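Local coordinates for protein tartronic semialdehyde reductase (PDB 1YB4) that catalyses the NAD(P)H-dependent reduction of tartronate semialdehyde (2-hydroxy-3-oxopropanoate) to (R)-glycerate, at residues 226-230 with 283-287; 29-33 with 55-59; 115-119 with 144-148; 191-195 with 290-294. All blocks are in the same frame, centred on the assembly; numbering follows the deposited sequence.

Following the chain from its N terminus, contact 2 comes first: it closes a short loop by bringing the end of edge strand 28-31 against helix 52-57. Contact 3 follows in series, joining strand 115-123 to helix 142-155 in the same nucleotide-binding domain, about 17 Å away between centres. The chain then enters the helical domain through the long helix 167-195, whose last turn opens contact 4. This wide loop closes only at the C terminus, and contact 1 nests inside it, tying the 226-230 loop to helix 283-290. Contacts 1 and 4 touch directly, since E287 meets K293 and L294. No loops cross, and the two pairs of contacts lie on opposite sides of the chain's centre.

Contact 1 of 4, residues 226-230 with 283-287; sequences NRTFE and VQALE
R227 and E287 meet head-on in a two-pronged salt bridge. The guanidinium presents NH1 and NH2 end-on, one to each carboxylate oxygen. NH2 to OE1 of E287 spans 3.1 Å and is nearly straight (171°), lying in the guanidinium plane and using the syn lone pair. NH1 to OE2 of E287 is shorter, 2.8 Å, but bent to 132°, OE2 lying out of the guanidinium plane, consistent with the 41° turn between the two groups. Bends at chi2 and chi3 fold the arginine toward the helix. Its NH1 also bonds the carbonyl of M224, while the carboxylate is shared with K293 through OE1 and, through OE2, with the amide of L294. So many donors probably keep E287 ionised.

The apolar part is smaller. F229 lays CZ against CG1 of V283 at 3.9 Å, and the same atom lies over the face of the R227 guanidinium, covering the flat group. Q284 flanks the ring with its amide, CD lying 4.4 Å from CE2 of F229.

V283 and E287 are one turn apart, so they face the loop together. Behind V283 lie S187 and V191 of helix 167-195 and M224 of helix 215-225, while the F229 backbone bonds D278.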
loop_
_atom_site.group_PDB
_atom_site.type_symbol
_atom_site.label_atom_id
_atom_site.label_comp_id
_atom_site.label_asym_id
_atom_site.label_seq_id
_atom_site.Cartn_x
_atom_site.Cartn_y
_atom_site.Cartn_z
ATOM N N ASN A 226 -17.129 12.918 17.468
ATOM C CA ASN A 226 -17.451 14.225 18.009
ATOM C C ASN A 226 -16.534 15.312 17.472
ATOM O O ASN A 226 -16.573 16.444 17.946
ATOM C CB ASN A 226 -17.397 14.180 19.537
ATOM C CG ASN A 226 -18.243 13.054 20.112
ATOM O OD1 ASN A 226 -19.324 12.747 19.593
ATOM N ND2 ASN A 226 -17.764 12.439 21.192
ATOM N N ARG A 227 -15.719 14.962 16.477
ATOM C CA ARG A 227 -14.760 15.888 15.848
ATOM C C ARG A 227 -13.868 16.623 16.851
ATOM O O ARG A 227 -13.496 17.777 16.638
ATOM C CB ARG A 227 -15.497 16.912 14.982
ATOM C CG ARG A 227 -16.636 16.314 14.176
ATOM C CD ARG A 227 -16.140 15.229 13.252
ATOM N NE ARG A 227 -15.383 15.777 12.129
ATOM C CZ ARG A 227 -14.728 15.027 11.252
ATOM N NH1 ARG A 227 -14.741 13.706 11.380
ATOM N NH2 ARG A 227 -14.065 15.592 10.255
ATOM N N THR A 228 -13.507 15.942 17.932
ATOM C CA THR A 228 -12.664 16.539 18.956
ATOM C C THR A 228 -11.217 16.085 18.763
ATOM O O THR A 228 -10.825 15.013 19.218
ATOM C CB THR A 228 -13.187 16.163 20.377
ATOM O OG1 THR A 228 -12.652 14.900 20.783
ATOM C CG2 THR A 228 -14.722 16.063 20.365
ATOM N N PHE A 229 -10.436 16.921 18.079
ATOM C CA PHE A 229 -9.036 16.640 17.762
ATOM C C PHE A 229 -7.973 17.480 18.480
ATOM O O PHE A 229 -6.813 17.509 18.054
ATOM C CB PHE A 229 -8.816 16.788 16.256
ATOM C CG PHE A 229 -9.776 15.999 15.423
ATOM C CD1 PHE A 229 -9.843 14.612 15.545
ATOM C CD2 PHE A 229 -10.613 16.640 14.518
ATOM C CE1 PHE A 229 -10.727 13.871 14.780
ATOM C CE2 PHE A 229 -11.501 15.917 13.747
ATOM C CZ PHE A 229 -11.559 14.523 13.878
ATOM N N GLU A 230 -8.342 18.174 19.549
ATOM C CA GLU A 230 -7.346 18.971 20.251
ATOM C C GLU A 230 -6.226 18.021 20.636
ATOM O O GLU A 230 -6.472 16.880 21.028
ATOM C CB GLU A 230 -7.928 19.643 21.506
ATOM C CG GLU A 230 -8.843 20.843 21.219
ATOM C CD GLU A 230 -10.314 20.460 21.103
ATOM O OE1 GLU A 230 -10.633 19.484 20.389
ATOM O OE2 GLU A 230 -11.159 21.145 21.727
ATOM N N VAL A 283 -8.375 10.293 10.613
ATOM C CA VAL A 283 -9.621 10.054 9.899
ATOM C C VAL A 283 -9.877 11.040 8.784
ATOM O O VAL A 283 -10.498 10.708 7.768
ATOM C CB VAL A 283 -10.829 10.047 10.883
ATOM C CG1 VAL A 283 -10.957 11.395 11.559
ATOM C CG2 VAL A 283 -12.116 9.669 10.147
ATOM N N GLN A 284 -9.389 12.256 8.955
ATOM C CA GLN A 284 -9.597 13.277 7.937
ATOM C C GLN A 284 -8.960 12.901 6.601
ATOM O O GLN A 284 -9.459 13.286 5.545
ATOM C CB GLN A 284 -9.047 14.625 8.421
ATOM C CG GLN A 284 -9.761 15.154 9.655
ATOM C CD GLN A 284 -9.412 16.596 9.960
ATOM O OE1 GLN A 284 -8.279 16.912 10.328
ATOM N NE2 GLN A 284 -10.386 17.482 9.796
ATOM N N ALA A 285 -7.866 12.146 6.646
ATOM C CA ALA A 285 -7.191 11.751 5.420
ATOM C C ALA A 285 -8.084 10.861 4.590
ATOM O O ALA A 285 -8.172 11.028 3.379
ATOM C CB ALA A 285 -5.900 11.048 5.729
ATOM N N LEU A 286 -8.752 9.912 5.235
ATOM C CA LEU A 286 -9.640 9.036 4.491
ATOM C C LEU A 286 -10.936 9.746 4.103
ATOM O O LEU A 286 -11.552 9.417 3.087
ATOM C CB LEU A 286 -9.918 7.764 5.285
ATOM C CG LEU A 286 -8.609 6.979 5.342
ATOM C CD1 LEU A 286 -7.818 7.400 6.544
ATOM C CD2 LEU A 286 -8.891 5.534 5.401
ATOM N N GLU A 287 -11.352 10.726 4.903
ATOM C CA GLU A 287 -12.563 11.470 4.564
ATOM C C GLU A 287 -12.257 12.216 3.270
ATOM O O GLU A 287 -13.070 12.245 2.358
ATOM C CB GLU A 287 -12.942 12.454 5.676
ATOM C CG GLU A 287 -13.448 11.776 6.939
ATOM C CD GLU A 287 -13.665 12.753 8.080
ATOM O OE1 GLU A 287 -12.826 13.661 8.239
ATOM O OE2 GLU A 287 -14.655 12.609 8.825
#

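Contact 2 of 4, residues 29-33 with 55-59; sequences LHVTT and VTEFA
A face-to-face stack of H30 on F58 stands out, joining a sheet's edge strand to the turn after a helix. Their centroids are 3.5 Å apart and the planes only 19° from parallel, although the closest carbons are modelled too near each other for the exact spacing to be trusted. With CG turned opposite the carbonyl carbon (chi1 -81°), the imidazole extends from the strand to meet the phenyl ring. F58 is at the centre of an inverse gamma turn, closed by a weak bond from the amide of A59 to the carbonyl of E57. V49 touches both side chains.

This is the early part of a Rossmann-type domain. Strand 28-31 is outermost and bonds strand 5-8 through L6 and F8, while the chain leaving helix 52-57 goes on to strand 61-64 on the other side of strand 5-8.

Alternation along the strand directs H30 and T32 toward the helix and V31 to F8. V55 supplies a branched, apolar filler: its CG1 sits 3.2 Å from the carbonyl O of H30, and its CG2 reaches CG2 of T32 at 3.6 Å. A chi1 of -170° turns that T32 methyl, not OG1, to V55.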
loop_
_atom_site.group_PDB
_atom_site.type_symbol
_atom_site.label_atom_id
_atom_site.label_comp_id
_atom_site.label_asym_id
_atom_site.label_seq_id
_atom_site.Cartn_x
_atom_site.Cartn_y
_atom_site.Cartn_z
ATOM N N LEU A 29 18.627 17.234 42.296
ATOM C CA LEU A 29 18.960 17.088 40.897
ATOM C C LEU A 29 19.859 18.156 40.325
ATOM O O LEU A 29 19.689 19.348 40.584
ATOM C CB LEU A 29 17.685 17.058 40.059
ATOM C CG LEU A 29 16.976 15.730 39.814
ATOM C CD1 LEU A 29 16.702 14.995 41.117
ATOM C CD2 LEU A 29 15.688 16.024 39.071
ATOM N N HIS A 30 20.821 17.710 39.533
ATOM C CA HIS A 30 21.710 18.620 38.853
ATOM C C HIS A 30 21.215 18.489 37.422
ATOM O O HIS A 30 21.409 17.461 36.775
ATOM C CB HIS A 30 23.157 18.164 39.008
ATOM C CG HIS A 30 23.773 18.552 40.317
ATOM N ND1 HIS A 30 24.283 19.809 40.552
ATOM C CD2 HIS A 30 23.985 17.839 41.451
ATOM C CE1 HIS A 30 24.788 19.854 41.773
ATOM N NE2 HIS A 30 24.621 18.672 42.339
ATOM N N VAL A 31 20.534 19.528 36.953
ATOM C CA VAL A 31 19.953 19.531 35.620
ATOM C C VAL A 31 20.729 20.366 34.621
ATOM O O VAL A 31 21.685 21.048 34.978
ATOM C CB VAL A 31 18.511 20.058 35.665
ATOM C CG1 VAL A 31 17.748 19.363 36.788
ATOM C CG2 VAL A 31 18.508 21.558 35.858
ATOM N N THR A 32 20.291 20.310 33.366
ATOM C CA THR A 32 20.911 21.050 32.268
ATOM C C THR A 32 20.075 20.888 31.003
ATOM O O THR A 32 19.384 19.887 30.837
ATOM C CB THR A 32 22.327 20.531 31.956
ATOM O OG1 THR A 32 22.970 21.435 31.056
ATOM C CG2 THR A 32 22.264 19.165 31.291
ATOM N N THR A 33 20.143 21.873 30.115
ATOM C CA THR A 33 19.405 21.851 28.850
ATOM C C THR A 33 19.739 23.145 28.120
ATOM O O THR A 33 20.329 24.053 28.715
ATOM C CB THR A 33 17.862 21.740 29.072
ATOM O OG1 THR A 33 17.186 21.784 27.810
ATOM C CG2 THR A 33 17.354 22.869 29.949
ATOM N N VAL A 55 26.632 17.483 35.003
ATOM C CA VAL A 55 25.525 16.709 35.550
ATOM C C VAL A 55 26.038 15.315 35.900
ATOM O O VAL A 55 25.737 14.781 36.969
ATOM C CB VAL A 55 24.359 16.578 34.525
ATOM C CG1 VAL A 55 23.288 15.610 35.040
ATOM C CG2 VAL A 55 23.737 17.927 34.278
ATOM N N THR A 56 26.832 14.744 35.000
ATOM C CA THR A 56 27.376 13.400 35.198
ATOM C C THR A 56 28.322 13.278 36.407
ATOM O O THR A 56 28.454 12.200 36.993
ATOM C CB THR A 56 28.129 12.909 33.935
ATOM O OG1 THR A 56 27.546 13.498 32.768
ATOM C CG2 THR A 56 28.024 11.399 33.807
ATOM N N GLU A 57 28.970 14.378 36.781
ATOM C CA GLU A 57 29.895 14.358 37.904
ATOM C C GLU A 57 29.181 14.189 39.243
ATOM O O GLU A 57 29.385 13.188 39.930
ATOM C CB GLU A 57 30.761 15.624 37.888
ATOM C CG GLU A 57 31.394 15.873 36.516
ATOM C CD GLU A 57 32.532 16.883 36.533
ATOM O OE1 GLU A 57 32.361 17.975 37.118
ATOM O OE2 GLU A 57 33.596 16.582 35.942
ATOM N N PHE A 58 28.336 15.143 39.618
ATOM C CA PHE A 58 27.621 15.033 40.888
ATOM C C PHE A 58 26.291 14.330 40.747
ATOM O O PHE A 58 25.243 14.915 41.023
ATOM C CB PHE A 58 27.393 16.409 41.514
ATOM C CG PHE A 58 27.347 17.529 40.518
ATOM C CD1 PHE A 58 26.460 17.496 39.447
ATOM C CD2 PHE A 58 28.203 18.624 40.650
ATOM C CE1 PHE A 58 26.422 18.537 38.519
ATOM C CE2 PHE A 58 28.175 19.669 39.727
ATOM C CZ PHE A 58 27.280 19.623 38.659
ATOM N N ALA A 59 26.346 13.073 40.311
ATOM C CA ALA A 59 25.151 12.254 40.132
ATOM C C ALA A 59 25.513 10.813 39.788
ATOM O O ALA A 59 26.375 10.573 38.943
ATOM C CB ALA A 59 24.276 12.839 39.040
#

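Contact 3 of 4, residues 115-119 with 144-148; sequences ADYLD and VFDRV
D116, near the start of the strand, meets both the polar and the apolar side of helix 142-155. Its OD2 receives NH2 of R147 at 2.9 Å in a salt bridge. The acid lies in the guanidinium plane, but the nitrogen approaches on the anti side and 28° out of the carboxylate plane, with the N-H bent to 144°. A water completes a small ring, donating to OD2 of D116 at 2.6 Å and accepting from NH1 of R147 at 3.2 Å. R147 leaves the helix with CG opposite the backbone N and bends at chi3; its NH2 also holds OG1 of T91. Beneath the charges, CG2 of V144 packs 3.6 Å from CG of D116. E141 brings a like charge near OD1 of D116, which the bond from R147 probably helps to offset.

Y117 turns to the other face of the sheet, against T103 and A107 of helix 100-111. L118 returns to this face as the main apolar plug. Its CD2 slides alongside CG1 of V144 at 3.6 Å, while CD1 meets CG2 of V148 tip to tip at 3.9 Å and also touches the backbone of F145.

The helix crosses this strand at 77°, with the axes 9.4 Å apart. Helices on both faces of a mostly parallel sheet are the hallmark of an alpha/beta Rossmann-type domain; helix 142-155 itself links the parallel strands 134-139 and 158-163 in a beta-alpha-beta crossover.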
loop_
_atom_site.group_PDB
_atom_site.type_symbol
_atom_site.label_atom_id
_atom_site.label_comp_id
_atom_site.label_asym_id
_atom_site.label_seq_id
_atom_site.Cartn_x
_atom_site.Cartn_y
_atom_site.Cartn_z
ATOM N N ALA A 115 29.802 1.703 33.341
ATOM C CA ALA A 115 28.508 2.198 33.787
ATOM C C ALA A 115 27.378 1.323 33.266
ATOM O O ALA A 115 27.538 0.617 32.273
ATOM C CB ALA A 115 28.318 3.636 33.321
ATOM N N ASP A 116 26.244 1.357 33.956
ATOM C CA ASP A 116 25.080 0.595 33.531
ATOM C C ASP A 116 24.217 1.509 32.657
ATOM O O ASP A 116 24.276 2.740 32.777
ATOM C CB ASP A 116 24.286 0.104 34.741
ATOM C CG ASP A 116 24.989 -1.023 35.478
ATOM O OD1 ASP A 116 25.363 -2.022 34.824
ATOM O OD2 ASP A 116 25.159 -0.914 36.708
ATOM N N TYR A 117 23.426 0.900 31.775
ATOM C CA TYR A 117 22.572 1.637 30.850
ATOM C C TYR A 117 21.182 1.036 30.790
ATOM O O TYR A 117 21.016 -0.177 30.656
ATOM C CB TYR A 117 23.192 1.595 29.448
ATOM C CG TYR A 117 22.551 2.493 28.407
ATOM C CD1 TYR A 117 23.236 3.607 27.910
ATOM C CD2 TYR A 117 21.277 2.226 27.902
ATOM C CE1 TYR A 117 22.675 4.433 26.933
ATOM C CE2 TYR A 117 20.705 3.048 26.930
ATOM C CZ TYR A 117 21.411 4.147 26.451
ATOM O OH TYR A 117 20.859 4.957 25.486
ATOM N N LEU A 118 20.181 1.892 30.912
ATOM C CA LEU A 118 18.804 1.450 30.804
ATOM C C LEU A 118 18.189 2.318 29.726
ATOM O O LEU A 118 18.284 3.542 29.805
ATOM C CB LEU A 118 18.011 1.679 32.097
ATOM C CG LEU A 118 18.209 0.873 33.379
ATOM C CD1 LEU A 118 17.087 1.246 34.351
ATOM C CD2 LEU A 118 18.205 -0.628 33.086
ATOM N N ASP A 119 17.606 1.712 28.697
ATOM C CA ASP A 119 16.930 2.517 27.695
ATOM C C ASP A 119 15.483 2.336 28.107
ATOM O O ASP A 119 14.959 1.226 28.121
ATOM C CB ASP A 119 17.176 2.019 26.260
ATOM C CG ASP A 119 16.917 0.528 26.086
ATOM O OD1 ASP A 119 17.709 -0.292 26.595
ATOM O OD2 ASP A 119 15.925 0.173 25.422
ATOM N N VAL A 144 19.735 -3.472 37.733
ATOM C CA VAL A 144 19.841 -2.065 37.362
ATOM C C VAL A 144 18.427 -1.489 37.316
ATOM O O VAL A 144 18.151 -0.409 37.851
ATOM C CB VAL A 144 20.485 -1.908 35.974
ATOM C CG1 VAL A 144 20.686 -0.438 35.657
ATOM C CG2 VAL A 144 21.798 -2.664 35.924
ATOM N N PHE A 145 17.533 -2.219 36.664
ATOM C CA PHE A 145 16.143 -1.811 36.570
ATOM C C PHE A 145 15.581 -1.681 37.987
ATOM O O PHE A 145 14.925 -0.697 38.307
ATOM C CB PHE A 145 15.329 -2.855 35.796
ATOM C CG PHE A 145 13.837 -2.652 35.891
ATOM C CD1 PHE A 145 13.164 -1.865 34.964
ATOM C CD2 PHE A 145 13.110 -3.227 36.935
ATOM C CE1 PHE A 145 11.794 -1.647 35.066
ATOM C CE2 PHE A 145 11.735 -3.019 37.053
ATOM C CZ PHE A 145 11.075 -2.225 36.113
ATOM N N ASP A 146 15.842 -2.679 38.831
ATOM C CA ASP A 146 15.353 -2.669 40.210
ATOM C C ASP A 146 15.853 -1.464 40.985
ATOM O O ASP A 146 15.144 -0.930 41.835
ATOM C CB ASP A 146 15.778 -3.937 40.950
ATOM C CG ASP A 146 14.976 -5.164 40.532
ATOM O OD1 ASP A 146 13.750 -5.034 40.360
ATOM O OD2 ASP A 146 15.571 -6.263 40.393
ATOM N N ARG A 147 17.078 -1.038 40.686
ATOM C CA ARG A 147 17.698 0.106 41.361
ATOM C C ARG A 147 17.053 1.447 41.035
ATOM O O ARG A 147 16.849 2.279 41.916
ATOM C CB ARG A 147 19.189 0.161 41.021
ATOM C CG ARG A 147 19.945 1.317 41.660
ATOM C CD ARG A 147 21.434 1.028 41.661
ATOM N NE ARG A 147 22.026 1.071 40.326
ATOM C CZ ARG A 147 22.895 0.171 39.864
ATOM N NH1 ARG A 147 23.267 -0.850 40.628
ATOM N NH2 ARG A 147 23.406 0.296 38.641
ATOM N N VAL A 148 16.747 1.647 39.762
ATOM C CA VAL A 148 16.136 2.876 39.287
ATOM C C VAL A 148 14.610 2.844 39.472
ATOM O O VAL A 148 13.942 3.879 39.467
ATOM C CB VAL A 148 16.478 3.060 37.790
ATOM C CG1 VAL A 148 15.790 4.295 37.229
ATOM C CG2 VAL A 148 18.003 3.147 37.623
HETATM O O HOH W 1 25.452 -2.367 38.859
#

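Contact 4 of 4, residues 191-195 with 290-294; sequences VFASK and ANHKL
K195 and H292 have their CA atoms 6.5 Å apart, where the C-terminal tail runs beside the last turn of helix 167-195 after a Schellman motif, with N291 at positive phi, has ended helix 283-290.

The imidazole of H292 lies across the base of K195: CA of K195 sits over its face, 3.6 Å from the ring centroid and 20° off the normal, a CH-pi contact. The aliphatic chain continues the cover, CG of K195 being 3.6 Å from CD2 of H292. Fully extended, with every torsion near 180°, the lysine just spans the distance to the helix end, where NZ donates to the carbonyl O of A290 at 2.8 Å in the carbonyl plane. One turn earlier, CG1 of V191 touches CB of A290 at 4.2 Å and lies 3.9 Å from the carbonyl O of H292.

L254 of the second subunit packs on V191, K195 and A290, and N291 bonds A271 of the third subunit. NZ of K195 also bonds the carbonyl of A253 of the second subunit. One ammonium group therefore serves two carbonyls, one at a helix C terminus, whose partial negative charge should favour it, so the same lysine joins the tail to the subunit interface.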
loop_
_atom_site.group_PDB
_atom_site.type_symbol
_atom_site.label_atom_id
_atom_site.label_comp_id
_atom_site.label_asym_id
_atom_site.label_seq_id
_atom_site.Cartn_x
_atom_site.Cartn_y
_atom_site.Cartn_z
ATOM N N VAL A 191 -15.473 5.596 8.233
ATOM C CA VAL A 191 -15.729 6.422 7.049
ATOM C C VAL A 191 -16.590 5.579 6.094
ATOM O O VAL A 191 -17.590 6.051 5.549
ATOM C CB VAL A 191 -14.408 6.864 6.346
ATOM C CG1 VAL A 191 -14.700 7.535 5.027
ATOM C CG2 VAL A 191 -13.664 7.819 7.229
ATOM N N PHE A 192 -16.222 4.315 5.928
ATOM C CA PHE A 192 -16.972 3.402 5.071
ATOM C C PHE A 192 -18.398 3.198 5.600
ATOM O O PHE A 192 -19.364 3.294 4.850
ATOM C CB PHE A 192 -16.282 2.045 5.027
ATOM C CG PHE A 192 -17.228 0.915 4.787
ATOM C CD1 PHE A 192 -17.728 0.668 3.516
ATOM C CD2 PHE A 192 -17.679 0.143 5.848
ATOM C CE1 PHE A 192 -18.664 -0.330 3.304
ATOM C CE2 PHE A 192 -18.621 -0.861 5.644
ATOM C CZ PHE A 192 -19.117 -1.098 4.376
ATOM N N ALA A 193 -18.515 2.871 6.887
ATOM C CA ALA A 193 -19.824 2.661 7.502
ATOM C C ALA A 193 -20.652 3.916 7.295
ATOM O O ALA A 193 -21.837 3.850 7.007
ATOM C CB ALA A 193 -19.677 2.384 9.001
ATOM N N SER A 194 -20.015 5.070 7.439
ATOM C CA SER A 194 -20.731 6.319 7.274
ATOM C C SER A 194 -21.239 6.502 5.852
ATOM O O SER A 194 -22.438 6.687 5.645
ATOM C CB SER A 194 -19.845 7.493 7.661
ATOM O OG SER A 194 -20.539 8.704 7.457
ATOM N N LYS A 195 -20.327 6.448 4.877
ATOM C CA LYS A 195 -20.703 6.622 3.475
ATOM C C LYS A 195 -21.689 5.544 3.023
ATOM O O LYS A 195 -22.359 5.691 1.998
ATOM C CB LYS A 195 -19.458 6.616 2.570
ATOM C CG LYS A 195 -19.745 7.028 1.120
ATOM C CD LYS A 195 -18.475 7.424 0.346
ATOM C CE LYS A 195 -18.829 8.136 -0.961
ATOM N NZ LYS A 195 -17.651 8.639 -1.731
ATOM N N ALA A 290 -12.264 10.051 0.196
ATOM C CA ALA A 290 -13.561 9.487 -0.121
ATOM C C ALA A 290 -14.569 10.599 -0.360
ATOM O O ALA A 290 -15.679 10.351 -0.840
ATOM C CB ALA A 290 -14.030 8.602 1.021
ATOM N N ASN A 291 -14.173 11.830 -0.050
ATOM C CA ASN A 291 -15.059 12.985 -0.196
ATOM C C ASN A 291 -16.325 12.708 0.624
ATOM O O ASN A 291 -17.442 12.801 0.122
ATOM C CB ASN A 291 -15.430 13.212 -1.666
ATOM C CG ASN A 291 -15.976 14.621 -1.919
ATOM O OD1 ASN A 291 -15.957 15.480 -1.023
ATOM N ND2 ASN A 291 -16.450 14.868 -3.140
ATOM N N HIS A 292 -16.130 12.351 1.889
ATOM C CA HIS A 292 -17.235 12.059 2.786
ATOM C C HIS A 292 -16.741 12.093 4.241
ATOM O O HIS A 292 -15.924 11.266 4.645
ATOM C CB HIS A 292 -17.802 10.689 2.433
ATOM C CG HIS A 292 -19.068 10.360 3.144
ATOM N ND1 HIS A 292 -19.112 10.100 4.496
ATOM C CD2 HIS A 292 -20.339 10.258 2.697
ATOM C CE1 HIS A 292 -20.357 9.851 4.852
ATOM N NE2 HIS A 292 -21.123 9.942 3.779
ATOM N N LYS A 293 -17.245 13.045 5.027
ATOM C CA LYS A 293 -16.818 13.186 6.415
ATOM C C LYS A 293 -17.641 12.406 7.459
ATOM O O LYS A 293 -18.627 11.760 7.120
ATOM C CB LYS A 293 -16.767 14.679 6.770
ATOM C CG LYS A 293 -15.973 15.486 5.745
ATOM C CD LYS A 293 -15.674 16.910 6.189
ATOM C CE LYS A 293 -14.639 16.942 7.310
ATOM N NZ LYS A 293 -13.293 16.405 6.908
ATOM N N LEU A 294 -17.192 12.470 8.718
ATOM C CA LEU A 294 -17.799 11.817 9.889
ATOM C C LEU A 294 -17.316 10.384 10.126
ATOM O O LEU A 294 -16.907 10.056 11.265
ATOM C CB LEU A 294 -19.330 11.862 9.814
ATOM C CG LEU A 294 -19.996 13.185 10.240
ATOM C CD1 LEU A 294 -19.544 14.321 9.326
ATOM C CD2 LEU A 294 -21.512 13.049 10.184
#